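Local coordinates for ATP binding motif-containing protein PilF (Thermus thermophilus, PDB 5IT5) that probably hydrolyses ATP to drive type IV pilus assembly, the chain here being the core ATPase region of the hexameric motor PilB, at residues Asp88-Thr93 / Arg105-Ala110; Thr146-Ser151 / Ser269-Arg274; Thr194-Leu199 / Ile215-Thr220; Phe258-Ala263 / His338-Gly343. One frame throughout, in Å; residues are numbered along the deposited sequence.

Two of the four contacts touch the bound ATP. Contact 2 sets the phosphate-binding loop against strand 264-276 near the middle of the chain, and contact 1, its centre about 19 Å away, ties together a hairpin in the antiparallel sheet whose exit, at K108, reaches the ribose. Contact 3 lies about 23 Å from contact 2 between centres and within the chain excursion that contact 2 closes; its F195 side chain is about 9 Å from ATP. Contact 4 is the remote one, its centre about 40 Å from that of contact 1 on the other side of the chain's centre. Its helix 257-263 leads straight into strand 264-276, which contact 2 uses.

Contact 1: Asp88-Thr93 / Arg105-Ala110; sequences DLRLST and RLLKKA. With ATP (adenosine-5'-triphosphate), chain H.
L107 lies over D88 and R90 of the partner strand, and its side chain maps the contact. CB of L107 rests 3.3 Å from D88 O, which also accepts a bond from L107 N, and CG stays close to the same carbonyl. With CG anti to the carbonyl carbon (chi1 -54°), the two methyl branches straddle the D88 and R90 positions: L107 CD1 comes to 4.1 Å from D88 CB, while CD2 lies 4.0 Å from R90 CG and almost as near R90 CD, crossing that chain at about a right angle. With an alanine here, the methylenes of R90 would probably lose the part of their apolar cover that CD2 gives, keeping that of R105 CB.

R90 also runs alongside R105, R90 CG to R105 CB 3.5 Å, and their backbones are paired both ways. R105 N gives R90 O a nearly straight bond of 2.9 Å (170° at the hydrogen), and R90 N returns one to R105 O. On the reverse face of this antiparallel hairpin, 85-96 with 99-107, L89 CD2 meets L106 CD1 at 3.6 Å, under I11 and A14 of helix 2-17. D88 turns its carboxylate to a salt bridge with R77. Beyond the hairpin K108 belongs to the ATP pocket, its CE 3.1 Å from the ribose O3'.

One face is thus greasy and roofed by a helix; the other mixes charged D88, R90 and R105 with apolar L107. R204 of a neighbouring subunit brings another like charge near R90, which the weak, long ion pairs of R105 with D21 and with D206 of that subunit would probably offset only in part.

Contact 2: Thr146-Ser151 / Ser269-Arg274; sequences TGSGKS and SQRLVR. With ATP (adenosine-5'-triphosphate), chain H.
S148 O receives the side-chain amide of Q270, whose NE2 points straight at it over 2.8 Å (170° at the hydrogen). The oxygen lies practically in the plane of that amide, whereas the donor stands 20° off the plane of the carbonyl. Q270 reaches it because CG sits between the backbone N and carbonyl carbon (chi1 69°) and the chain runs extended from there. At its other end OE1 bonds T153 OG1; together the two bonds are consistent with the amide as modelled. An alanine in its place would probably leave S148 O without this donor and T153 OG1 with G149 O but without OE1.

L272 spreads over the same turn: CD1 lies 3.4 Å from S148 O, and L272 CD2 packs on the nucleotide, 3.3 Å from the ribose O4'. A water stitches the two segments together, donating a hydrogen bond to S148 OG and accepting one from L272 N at 2.7 Å; S148 OG also bonds P145 O.

This is the Walker A P-loop, and its amides face the phosphates. S148 N donates to ATP O2B at 3.1 Å, and K150 N joins it; K150 NZ, held by G144 O and P145 O, adds a weak bond. G149, at positive phi, is the N-cap, with G149 N on O3A. Q270 on strand 264-276 thus holds S148 O from behind, while the N-H groups gather round the anionic beta-phosphate and probably spread its charge.

Contact 3: Thr194-Leu199 / Ile215-Thr220; sequences TFARAL and IRDSET
R216 NH1 comes up to the edge of the F195 ring, in its plane, 3.4 Å from CE2. Ring and guanidinium stand 87° apart, so the ring edge points into the flat face of the arginine rather than stacking on it. Lower down, A196 CB fits among three side chains of the facing turn: T220 OG1 and D217 OD2, each at 3.8 Å, and the carboxylate carbon CD of E219 at 3.9 Å. L199 CD2 finishes the row against T220 CG2, crossing it at about a right angle.

A second shell sets these groups. T220 OG1 donates to D217 OD2 over 3.2 Å, on the anti side and 26° out of the carboxylate plane, while D217 caps helix 218-230 with weak bonds from E219 N and T220 N. T194 does the same job for helix 195-202, its OG1 taking R197 N at 3.0 Å. R216 is held by salt bridges to E214 and D173, and E219 by one to R200.

R216 and E214 follow strand 209-212 in a sequence consistent with the Walker B region of secretion ATPases. No hydrogen bond spans the two segments: the join is made by van der Waals contacts, in which polar atoms already engaged in caps and salt bridges rest against A196 CB and the F195 edge.

Contact 4: Phe258-Ala263 / His338-Gly343; sequences FNISAA and HAIVAG
Two antiparallel helices, 257-263 and 334-342, pack side by side here, their short axes 8.3 Å apart at 171°. The join is apolar and carries no hydrogen bond between the two segments. V341 CG1 does much of the work: it sits against the backbone of F258, 3.6 Å from CA and 4.1 Å from CB, and also touches S261 CB at 3.9 Å. The F258 side chain itself leads away, and F258 packs on L294 of a neighbouring subunit.

One step along, I260 and I340 meet by their CG2 methyls at 3.8 Å. In both, CG2 stands anti to the backbone N, which turns these methyls to the facing helix, and the two side chains cross at about a right angle. S261 is small enough to let I340 CB come within 4.2 Å of its CB, with OG anti to the backbone N (chi1 167°), where it bonds R337 O.

I340 continues onto I247 of helix 245-252 and I349 of helix 346-355, and I260 onto L250, so helices 245-252 and 346-355 flank the pair. A263 ends the first helix with a backbone bond to I139 of strand 138-143, while V341 also packs on E289 of that same neighbouring subunit.

Contact 1: Asp88-Thr93 / Arg105-Ala110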
# COMPACT_ATOMS: atom_id res chain seq x y z
N ASP A 88 -49.45 -0.66 -11.27
CA ASP A 88 -48.27 -0.17 -10.58
C ASP A 88 -47.38 0.60 -11.56
O ASP A 88 -47.12 0.13 -12.68
CB ASP A 88 -47.50 -1.33 -9.97
CG ASP A 88 -47.94 -1.66 -8.55
OD1 ASP A 88 -48.91 -1.04 -8.06
OD2 ASP A 88 -47.32 -2.56 -7.95
N LEU A 89 -46.94 1.79 -11.15
CA LEU A 89 -46.06 2.62 -11.97
C LEU A 89 -44.77 2.92 -11.22
O LEU A 89 -44.80 3.14 -10.01
CB LEU A 89 -46.74 3.94 -12.35
CG LEU A 89 -48.21 3.86 -12.83
CD1 LEU A 89 -48.79 5.24 -13.04
CD2 LEU A 89 -48.33 3.06 -14.11
N ARG A 90 -43.64 2.91 -11.91
CA ARG A 90 -42.45 3.50 -11.31
C ARG A 90 -42.21 4.82 -12.02
O ARG A 90 -42.35 4.90 -13.24
CB ARG A 90 -41.24 2.55 -11.39
CG ARG A 90 -40.89 2.12 -12.80
CD ARG A 90 -39.72 1.14 -12.80
NE ARG A 90 -38.53 1.82 -12.33
CZ ARG A 90 -37.71 2.55 -13.09
NH1 ARG A 90 -37.93 2.66 -14.40
NH2 ARG A 90 -36.66 3.14 -12.53
N LEU A 91 -41.92 5.86 -11.24
CA LEU A 91 -41.79 7.23 -11.75
C LEU A 91 -40.37 7.76 -11.73
O LEU A 91 -39.61 7.45 -10.82
CB LEU A 91 -42.66 8.18 -10.93
CG LEU A 91 -44.00 7.58 -10.49
CD1 LEU A 91 -44.70 8.48 -9.48
CD2 LEU A 91 -44.90 7.31 -11.68
N SER A 92 -40.01 8.55 -12.73
CA SER A 92 -38.67 9.14 -12.81
C SER A 92 -38.73 10.58 -13.21
O SER A 92 -39.32 10.89 -14.22
CB SER A 92 -37.78 8.39 -13.79
OG SER A 92 -37.75 7.02 -13.45
N THR A 93 -38.13 11.45 -12.43
CA THR A 93 -38.07 12.86 -12.79
C THR A 93 -36.61 13.25 -12.98
O THR A 93 -35.77 13.00 -12.13
CB THR A 93 -38.73 13.76 -11.73
OG1 THR A 93 -38.36 13.31 -10.43
CG2 THR A 93 -40.25 13.71 -11.84
N ARG A 105 -43.27 4.38 -15.94
CA ARG A 105 -43.27 3.03 -16.49
C ARG A 105 -44.45 2.23 -15.94
O ARG A 105 -44.65 2.16 -14.73
CB ARG A 105 -41.94 2.34 -16.18
CG ARG A 105 -41.80 0.98 -16.83
CD ARG A 105 -40.39 0.74 -17.34
NE ARG A 105 -40.39 -0.22 -18.44
CZ ARG A 105 -39.41 -0.34 -19.34
NH1 ARG A 105 -38.33 0.45 -19.29
NH2 ARG A 105 -39.51 -1.25 -20.30
N LEU A 106 -45.23 1.65 -16.84
CA LEU A 106 -46.32 0.77 -16.44
C LEU A 106 -45.75 -0.60 -16.19
O LEU A 106 -45.04 -1.16 -17.04
CB LEU A 106 -47.41 0.71 -17.50
CG LEU A 106 -48.48 1.82 -17.52
CD1 LEU A 106 -47.86 3.21 -17.70
CD2 LEU A 106 -49.49 1.55 -18.61
N LEU A 107 -46.04 -1.15 -15.02
CA LEU A 107 -45.50 -2.45 -14.64
C LEU A 107 -46.54 -3.55 -14.86
O LEU A 107 -47.73 -3.33 -14.64
CB LEU A 107 -45.04 -2.42 -13.19
CG LEU A 107 -44.04 -1.29 -12.86
CD1 LEU A 107 -43.63 -1.39 -11.41
CD2 LEU A 107 -42.81 -1.31 -13.77
N LYS A 108 -46.07 -4.72 -15.30
CA LYS A 108 -46.92 -5.90 -15.46
C LYS A 108 -47.22 -6.58 -14.13
O LYS A 108 -46.61 -6.26 -13.10
CB LYS A 108 -46.26 -6.91 -16.39
CG LYS A 108 -46.02 -6.41 -17.80
CD LYS A 108 -47.31 -6.24 -18.57
CE LYS A 108 -47.04 -5.94 -20.04
NZ LYS A 108 -48.31 -5.83 -20.82
N LYS A 109 -48.15 -7.54 -14.17
CA LYS A 109 -48.57 -8.32 -13.01
C LYS A 109 -48.28 -9.79 -13.28
O LYS A 109 -48.00 -10.17 -14.42
CB LYS A 109 -50.07 -8.16 -12.74
CG LYS A 109 -50.59 -6.73 -12.65
CD LYS A 109 -52.13 -6.70 -12.74
CE LYS A 109 -52.67 -5.28 -12.68
NZ LYS A 109 -52.31 -4.59 -11.40
N ALA A 110 -48.40 -10.63 -12.25
CA ALA A 110 -48.23 -12.07 -12.42
C ALA A 110 -49.26 -12.62 -13.40
O ALA A 110 -49.01 -13.59 -14.12
CB ALA A 110 -48.32 -12.78 -11.08
PG ATP H . -36.28 -8.49 -17.61
O1G ATP H . -34.86 -8.69 -17.34
O2G ATP H . -37.14 -9.47 -16.90
O3G ATP H . -36.82 -7.14 -17.53
PB ATP H . -36.61 -8.13 -20.46
O1B ATP H . -36.49 -6.73 -20.15
O2B ATP H . -35.73 -8.60 -21.46
O3B ATP H . -36.40 -8.96 -19.15
PA ATP H . -39.48 -8.48 -20.49
O1A ATP H . -39.79 -7.65 -19.36
O2A ATP H . -39.75 -9.85 -20.36
O3A ATP H . -38.04 -8.34 -21.06
O5' ATP H . -40.28 -7.98 -21.68
C5' ATP H . -40.97 -6.75 -21.62
C4' ATP H . -42.30 -6.69 -22.34
O4' ATP H . -42.29 -7.41 -23.52
C3' ATP H . -43.44 -7.27 -21.59
O3' ATP H . -44.03 -6.29 -20.79
C2' ATP H . -44.40 -7.65 -22.66
O2' ATP H . -45.19 -6.54 -23.01
C1' ATP H . -43.54 -7.94 -23.83
N9 ATP H . -43.30 -9.37 -23.98
C8 ATP H . -42.45 -10.10 -23.30
N7 ATP H . -42.45 -11.33 -23.72
C5 ATP H . -43.31 -11.42 -24.70
C6 ATP H . -43.79 -12.45 -25.58
N6 ATP H . -43.37 -13.70 -25.51
N1 ATP H . -44.68 -12.12 -26.48
C2 ATP H . -45.15 -10.91 -26.59
N3 ATP H . -44.76 -9.91 -25.82
C4 ATP H . -43.86 -10.11 -24.87

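Contact 2: Thr146-Ser151 / Ser269-Arg274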
# COMPACT_ATOMS: atom_id res chain seq x y z
N THR A 146 -32.13 -5.60 -23.50
CA THR A 146 -33.31 -5.27 -22.71
C THR A 146 -34.56 -5.30 -23.59
O THR A 146 -34.51 -4.87 -24.73
CB THR A 146 -33.15 -3.90 -22.01
OG1 THR A 146 -32.11 -4.01 -21.04
CG2 THR A 146 -34.42 -3.48 -21.29
N GLY A 147 -35.66 -5.85 -23.07
CA GLY A 147 -36.90 -5.83 -23.84
C GLY A 147 -36.84 -6.93 -24.87
O GLY A 147 -37.22 -6.77 -26.02
N SER A 148 -36.35 -8.07 -24.43
CA SER A 148 -36.23 -9.23 -25.30
C SER A 148 -37.16 -10.35 -24.88
O SER A 148 -37.23 -11.39 -25.54
CB SER A 148 -34.79 -9.71 -25.30
OG SER A 148 -34.00 -8.72 -25.91
N GLY A 149 -37.86 -10.13 -23.76
CA GLY A 149 -38.82 -11.07 -23.23
C GLY A 149 -38.19 -11.99 -22.21
O GLY A 149 -38.76 -13.04 -21.88
N LYS A 150 -37.01 -11.61 -21.69
CA LYS A 150 -36.26 -12.50 -20.81
C LYS A 150 -36.94 -12.81 -19.45
O LYS A 150 -36.99 -13.99 -19.08
CB LYS A 150 -34.86 -11.96 -20.58
CG LYS A 150 -33.86 -12.27 -21.69
CD LYS A 150 -33.06 -11.03 -21.99
CE LYS A 150 -32.74 -10.27 -20.72
NZ LYS A 150 -32.47 -8.86 -21.11
N SER A 151 -37.52 -11.84 -18.81
CA SER A 151 -38.22 -12.08 -17.59
C SER A 151 -39.57 -12.78 -17.76
O SER A 151 -39.99 -13.50 -16.92
CB SER A 151 -38.32 -10.77 -16.82
N SER A 269 -31.15 -17.83 -26.02
CA SER A 269 -31.02 -16.47 -26.51
C SER A 269 -32.37 -16.14 -27.12
O SER A 269 -32.88 -16.94 -27.89
CB SER A 269 -29.89 -16.38 -27.54
OG SER A 269 -29.71 -15.08 -28.04
N GLN A 270 -32.97 -14.99 -26.79
CA GLN A 270 -34.18 -14.60 -27.51
C GLN A 270 -34.29 -13.09 -27.82
O GLN A 270 -33.62 -12.27 -27.21
CB GLN A 270 -35.43 -15.07 -26.74
CG GLN A 270 -35.71 -14.38 -25.44
CD GLN A 270 -37.01 -14.84 -24.82
OE1 GLN A 270 -37.16 -16.01 -24.43
NE2 GLN A 270 -37.97 -13.93 -24.70
N ARG A 271 -35.11 -12.76 -28.82
CA ARG A 271 -35.42 -11.37 -29.17
C ARG A 271 -36.94 -11.19 -29.23
O ARG A 271 -37.71 -12.17 -29.28
CB ARG A 271 -34.84 -10.96 -30.53
CG ARG A 271 -33.35 -11.02 -30.66
CD ARG A 271 -32.64 -9.86 -29.96
NE ARG A 271 -31.66 -10.40 -29.03
CZ ARG A 271 -30.43 -10.75 -29.38
NH1 ARG A 271 -30.02 -10.61 -30.62
NH2 ARG A 271 -29.60 -11.26 -28.48
N LEU A 272 -37.36 -9.94 -29.24
CA LEU A 272 -38.77 -9.62 -29.36
C LEU A 272 -38.98 -8.86 -30.67
O LEU A 272 -38.52 -7.71 -30.79
CB LEU A 272 -39.23 -8.80 -28.16
CG LEU A 272 -40.42 -9.34 -27.37
CD1 LEU A 272 -40.21 -10.83 -27.15
CD2 LEU A 272 -40.56 -8.59 -26.06
N VAL A 273 -39.61 -9.49 -31.66
CA VAL A 273 -39.93 -8.81 -32.93
C VAL A 273 -41.35 -8.25 -32.90
O VAL A 273 -42.20 -8.77 -32.20
CB VAL A 273 -39.80 -9.73 -34.16
CG1 VAL A 273 -38.36 -10.08 -34.42
CG2 VAL A 273 -40.60 -10.96 -33.97
N ARG A 274 -41.59 -7.18 -33.64
CA ARG A 274 -42.94 -6.62 -33.72
C ARG A 274 -43.87 -7.47 -34.59
O ARG A 274 -43.47 -8.07 -35.60
CB ARG A 274 -42.88 -5.19 -34.24
CG ARG A 274 -42.39 -4.25 -33.17
CD ARG A 274 -42.55 -2.82 -33.57
NE ARG A 274 -41.68 -2.48 -34.68
CZ ARG A 274 -41.65 -1.29 -35.26
NH1 ARG A 274 -42.46 -0.32 -34.83
NH2 ARG A 274 -40.81 -1.08 -36.27
PG ATP H . -36.28 -8.49 -17.61
O1G ATP H . -34.86 -8.69 -17.34
O2G ATP H . -37.14 -9.47 -16.90
O3G ATP H . -36.82 -7.14 -17.53
PB ATP H . -36.61 -8.13 -20.46
O1B ATP H . -36.49 -6.73 -20.15
O2B ATP H . -35.73 -8.60 -21.46
O3B ATP H . -36.40 -8.96 -19.15
PA ATP H . -39.48 -8.48 -20.49
O1A ATP H . -39.79 -7.65 -19.36
O2A ATP H . -39.75 -9.85 -20.36
O3A ATP H . -38.04 -8.34 -21.06
O5' ATP H . -40.28 -7.98 -21.68
C5' ATP H . -40.97 -6.75 -21.62
C4' ATP H . -42.30 -6.69 -22.34
O4' ATP H . -42.29 -7.41 -23.52
C3' ATP H . -43.44 -7.27 -21.59
O3' ATP H . -44.03 -6.29 -20.79
C2' ATP H . -44.40 -7.65 -22.66
O2' ATP H . -45.19 -6.54 -23.01
C1' ATP H . -43.54 -7.94 -23.83
N9 ATP H . -43.30 -9.37 -23.98
C8 ATP H . -42.45 -10.10 -23.30
N7 ATP H . -42.45 -11.33 -23.72
C5 ATP H . -43.31 -11.42 -24.70
C6 ATP H . -43.79 -12.45 -25.58
N6 ATP H . -43.37 -13.70 -25.51
N1 ATP H . -44.68 -12.12 -26.48
C2 ATP H . -45.15 -10.91 -26.59
N3 ATP H . -44.76 -9.91 -25.82
C4 ATP H . -43.86 -10.11 -24.87
O HOH W 1 -35.34 -8.30 -28.54

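Contact 3: Thr194-Leu199 / Ile215-Thr220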
# COMPACT_ATOMS: atom_id res chain seq x y z
N THR A 194 -26.17 -6.76 -2.15
CA THR A 194 -25.89 -6.94 -3.57
C THR A 194 -26.35 -8.29 -4.11
O THR A 194 -26.72 -9.19 -3.34
CB THR A 194 -24.39 -6.82 -3.81
OG1 THR A 194 -23.72 -7.83 -3.05
CG2 THR A 194 -23.90 -5.47 -3.33
N PHE A 195 -26.31 -8.44 -5.44
CA PHE A 195 -26.53 -9.73 -6.08
C PHE A 195 -25.62 -10.79 -5.46
O PHE A 195 -26.08 -11.85 -5.05
CB PHE A 195 -26.31 -9.65 -7.59
CG PHE A 195 -27.52 -9.19 -8.36
CD1 PHE A 195 -28.61 -10.02 -8.55
CD2 PHE A 195 -27.57 -7.91 -8.92
CE1 PHE A 195 -29.73 -9.60 -9.26
CE2 PHE A 195 -28.70 -7.49 -9.62
CZ PHE A 195 -29.76 -8.33 -9.79
N ALA A 196 -24.33 -10.49 -5.38
CA ALA A 196 -23.37 -11.44 -4.82
C ALA A 196 -23.61 -11.75 -3.34
O ALA A 196 -23.38 -12.87 -2.88
CB ALA A 196 -21.97 -10.94 -5.01
N ARG A 197 -24.08 -10.76 -2.58
CA ARG A 197 -24.26 -11.00 -1.15
C ARG A 197 -25.52 -11.81 -0.84
O ARG A 197 -25.58 -12.54 0.14
CB ARG A 197 -24.33 -9.68 -0.41
CG ARG A 197 -24.33 -9.88 1.09
CD ARG A 197 -24.33 -8.56 1.82
NE ARG A 197 -24.44 -8.77 3.26
CZ ARG A 197 -23.43 -9.09 4.04
NH1 ARG A 197 -22.21 -9.25 3.54
NH2 ARG A 197 -23.65 -9.26 5.34
N ALA A 198 -26.53 -11.66 -1.68
CA ALA A 198 -27.75 -12.41 -1.48
C ALA A 198 -27.55 -13.83 -1.98
O ALA A 198 -28.07 -14.79 -1.41
CB ALA A 198 -28.88 -11.75 -2.20
N LEU A 199 -26.77 -13.97 -3.06
CA LEU A 199 -26.52 -15.29 -3.61
C LEU A 199 -25.85 -16.20 -2.58
O LEU A 199 -26.28 -17.33 -2.38
CB LEU A 199 -25.68 -15.19 -4.88
CG LEU A 199 -26.31 -15.99 -6.02
CD1 LEU A 199 -27.81 -15.69 -6.06
CD2 LEU A 199 -25.64 -15.68 -7.36
N ILE A 215 -26.64 -11.39 -14.16
CA ILE A 215 -25.21 -11.58 -13.88
C ILE A 215 -24.32 -10.46 -14.46
O ILE A 215 -23.85 -10.57 -15.59
CB ILE A 215 -24.73 -12.93 -14.43
CG1 ILE A 215 -25.49 -14.06 -13.75
CG2 ILE A 215 -23.27 -13.13 -14.16
CD1 ILE A 215 -25.17 -15.44 -14.29
N ARG A 216 -24.07 -9.39 -13.69
CA ARG A 216 -23.21 -8.29 -14.17
C ARG A 216 -21.78 -8.48 -13.72
O ARG A 216 -20.84 -7.94 -14.29
CB ARG A 216 -23.68 -6.92 -13.64
CG ARG A 216 -25.13 -6.61 -13.83
CD ARG A 216 -25.69 -5.99 -12.57
NE ARG A 216 -26.82 -5.11 -12.84
CZ ARG A 216 -27.49 -4.47 -11.89
NH1 ARG A 216 -27.14 -4.63 -10.62
NH2 ARG A 216 -28.52 -3.68 -12.21
N ASP A 217 -21.64 -9.28 -12.68
CA ASP A 217 -20.49 -9.26 -11.80
C ASP A 217 -19.78 -10.61 -11.92
O ASP A 217 -20.40 -11.65 -12.13
CB ASP A 217 -21.01 -8.95 -10.38
CG ASP A 217 -19.98 -9.12 -9.30
OD1 ASP A 217 -18.76 -8.88 -9.54
OD2 ASP A 217 -20.42 -9.48 -8.18
N SER A 218 -18.45 -10.59 -11.87
CA SER A 218 -17.64 -11.81 -11.86
C SER A 218 -17.93 -12.76 -10.66
O SER A 218 -17.99 -14.00 -10.79
CB SER A 218 -16.16 -11.42 -11.88
OG SER A 218 -15.33 -12.54 -11.92
N GLU A 219 -18.12 -12.15 -9.50
CA GLU A 219 -18.39 -12.90 -8.29
C GLU A 219 -19.73 -13.61 -8.40
O GLU A 219 -19.86 -14.78 -8.06
CB GLU A 219 -18.37 -11.96 -7.08
CG GLU A 219 -18.45 -12.70 -5.77
CD GLU A 219 -18.16 -11.81 -4.57
OE1 GLU A 219 -17.93 -10.59 -4.77
OE2 GLU A 219 -18.16 -12.35 -3.43
N THR A 220 -20.72 -12.87 -8.88
CA THR A 220 -22.07 -13.38 -9.09
C THR A 220 -22.06 -14.57 -10.04
O THR A 220 -22.79 -15.54 -9.85
CB THR A 220 -22.98 -12.28 -9.64
OG1 THR A 220 -23.09 -11.23 -8.66
CG2 THR A 220 -24.37 -12.81 -9.97

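Contact 4: Phe258-Ala263 / His338-Gly343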
# COMPACT_ATOMS: atom_id res chain seq x y z
N PHE A 258 -14.11 -26.13 -16.96
CA PHE A 258 -14.51 -27.41 -16.39
C PHE A 258 -15.69 -27.19 -15.44
O PHE A 258 -16.50 -28.08 -15.27
CB PHE A 258 -13.36 -28.17 -15.69
CG PHE A 258 -12.58 -27.36 -14.68
CD1 PHE A 258 -13.13 -27.02 -13.45
CD2 PHE A 258 -11.26 -26.97 -14.95
CE1 PHE A 258 -12.38 -26.28 -12.53
CE2 PHE A 258 -10.52 -26.24 -14.04
CZ PHE A 258 -11.08 -25.89 -12.83
N ASN A 259 -15.81 -26.00 -14.86
CA ASN A 259 -16.99 -25.73 -14.05
C ASN A 259 -18.20 -25.44 -14.95
O ASN A 259 -19.32 -25.86 -14.64
CB ASN A 259 -16.76 -24.55 -13.10
CG ASN A 259 -15.70 -24.84 -12.04
OD1 ASN A 259 -15.58 -25.95 -11.54
ND2 ASN A 259 -14.93 -23.82 -11.71
N ILE A 260 -17.97 -24.72 -16.04
CA ILE A 260 -19.05 -24.41 -16.97
C ILE A 260 -19.60 -25.69 -17.51
O ILE A 260 -20.80 -25.90 -17.51
CB ILE A 260 -18.59 -23.50 -18.13
CG1 ILE A 260 -18.10 -22.14 -17.59
CG2 ILE A 260 -19.71 -23.31 -19.15
CD1 ILE A 260 -17.33 -21.30 -18.60
N SER A 261 -18.71 -26.58 -17.94
CA SER A 261 -19.11 -27.84 -18.56
C SER A 261 -19.97 -28.71 -17.62
O SER A 261 -20.94 -29.37 -18.05
CB SER A 261 -17.88 -28.60 -19.01
OG SER A 261 -18.21 -29.92 -19.34
N ALA A 262 -19.62 -28.69 -16.33
CA ALA A 262 -20.28 -29.49 -15.32
C ALA A 262 -21.63 -28.93 -14.82
O ALA A 262 -22.43 -29.67 -14.26
CB ALA A 262 -19.33 -29.70 -14.13
N ALA A 263 -21.87 -27.64 -15.01
CA ALA A 263 -23.05 -26.98 -14.47
C ALA A 263 -24.07 -26.50 -15.52
O ALA A 263 -25.26 -26.38 -15.22
CB ALA A 263 -22.63 -25.82 -13.63
N HIS A 338 -17.94 -31.17 -23.95
CA HIS A 338 -16.55 -31.45 -24.28
C HIS A 338 -15.91 -30.26 -24.99
O HIS A 338 -14.73 -29.95 -24.76
CB HIS A 338 -16.44 -32.70 -25.14
CG HIS A 338 -15.04 -33.00 -25.57
ND1 HIS A 338 -13.95 -32.81 -24.75
CD2 HIS A 338 -14.54 -33.45 -26.75
CE1 HIS A 338 -12.84 -33.15 -25.39
NE2 HIS A 338 -13.18 -33.53 -26.61
N ALA A 339 -16.66 -29.58 -25.86
CA ALA A 339 -16.11 -28.43 -26.57
C ALA A 339 -15.83 -27.27 -25.61
O ALA A 339 -15.03 -26.39 -25.91
CB ALA A 339 -17.04 -28.00 -27.66
N ILE A 340 -16.50 -27.26 -24.46
CA ILE A 340 -16.26 -26.21 -23.50
C ILE A 340 -14.89 -26.39 -22.87
O ILE A 340 -14.11 -25.45 -22.84
CB ILE A 340 -17.32 -26.19 -22.39
CG1 ILE A 340 -18.71 -26.51 -22.93
CG2 ILE A 340 -17.30 -24.85 -21.68
CD1 ILE A 340 -19.28 -25.47 -23.80
N VAL A 341 -14.60 -27.60 -22.36
CA VAL A 341 -13.32 -27.84 -21.66
C VAL A 341 -12.20 -27.85 -22.66
O VAL A 341 -11.10 -27.38 -22.37
CB VAL A 341 -13.29 -29.16 -20.86
CG1 VAL A 341 -14.10 -29.04 -19.60
CG2 VAL A 341 -13.78 -30.32 -21.70
N ALA A 342 -12.49 -28.38 -23.84
CA ALA A 342 -11.56 -28.34 -24.97
C ALA A 342 -11.15 -26.92 -25.27
O ALA A 342 -10.07 -26.68 -25.78
CB ALA A 342 -12.18 -28.97 -26.19
N GLY A 343 -12.03 -25.96 -24.96
CA GLY A 343 -11.69 -24.56 -25.08
C GLY A 343 -11.98 -23.96 -26.45
O GLY A 343 -11.33 -23.01 -26.87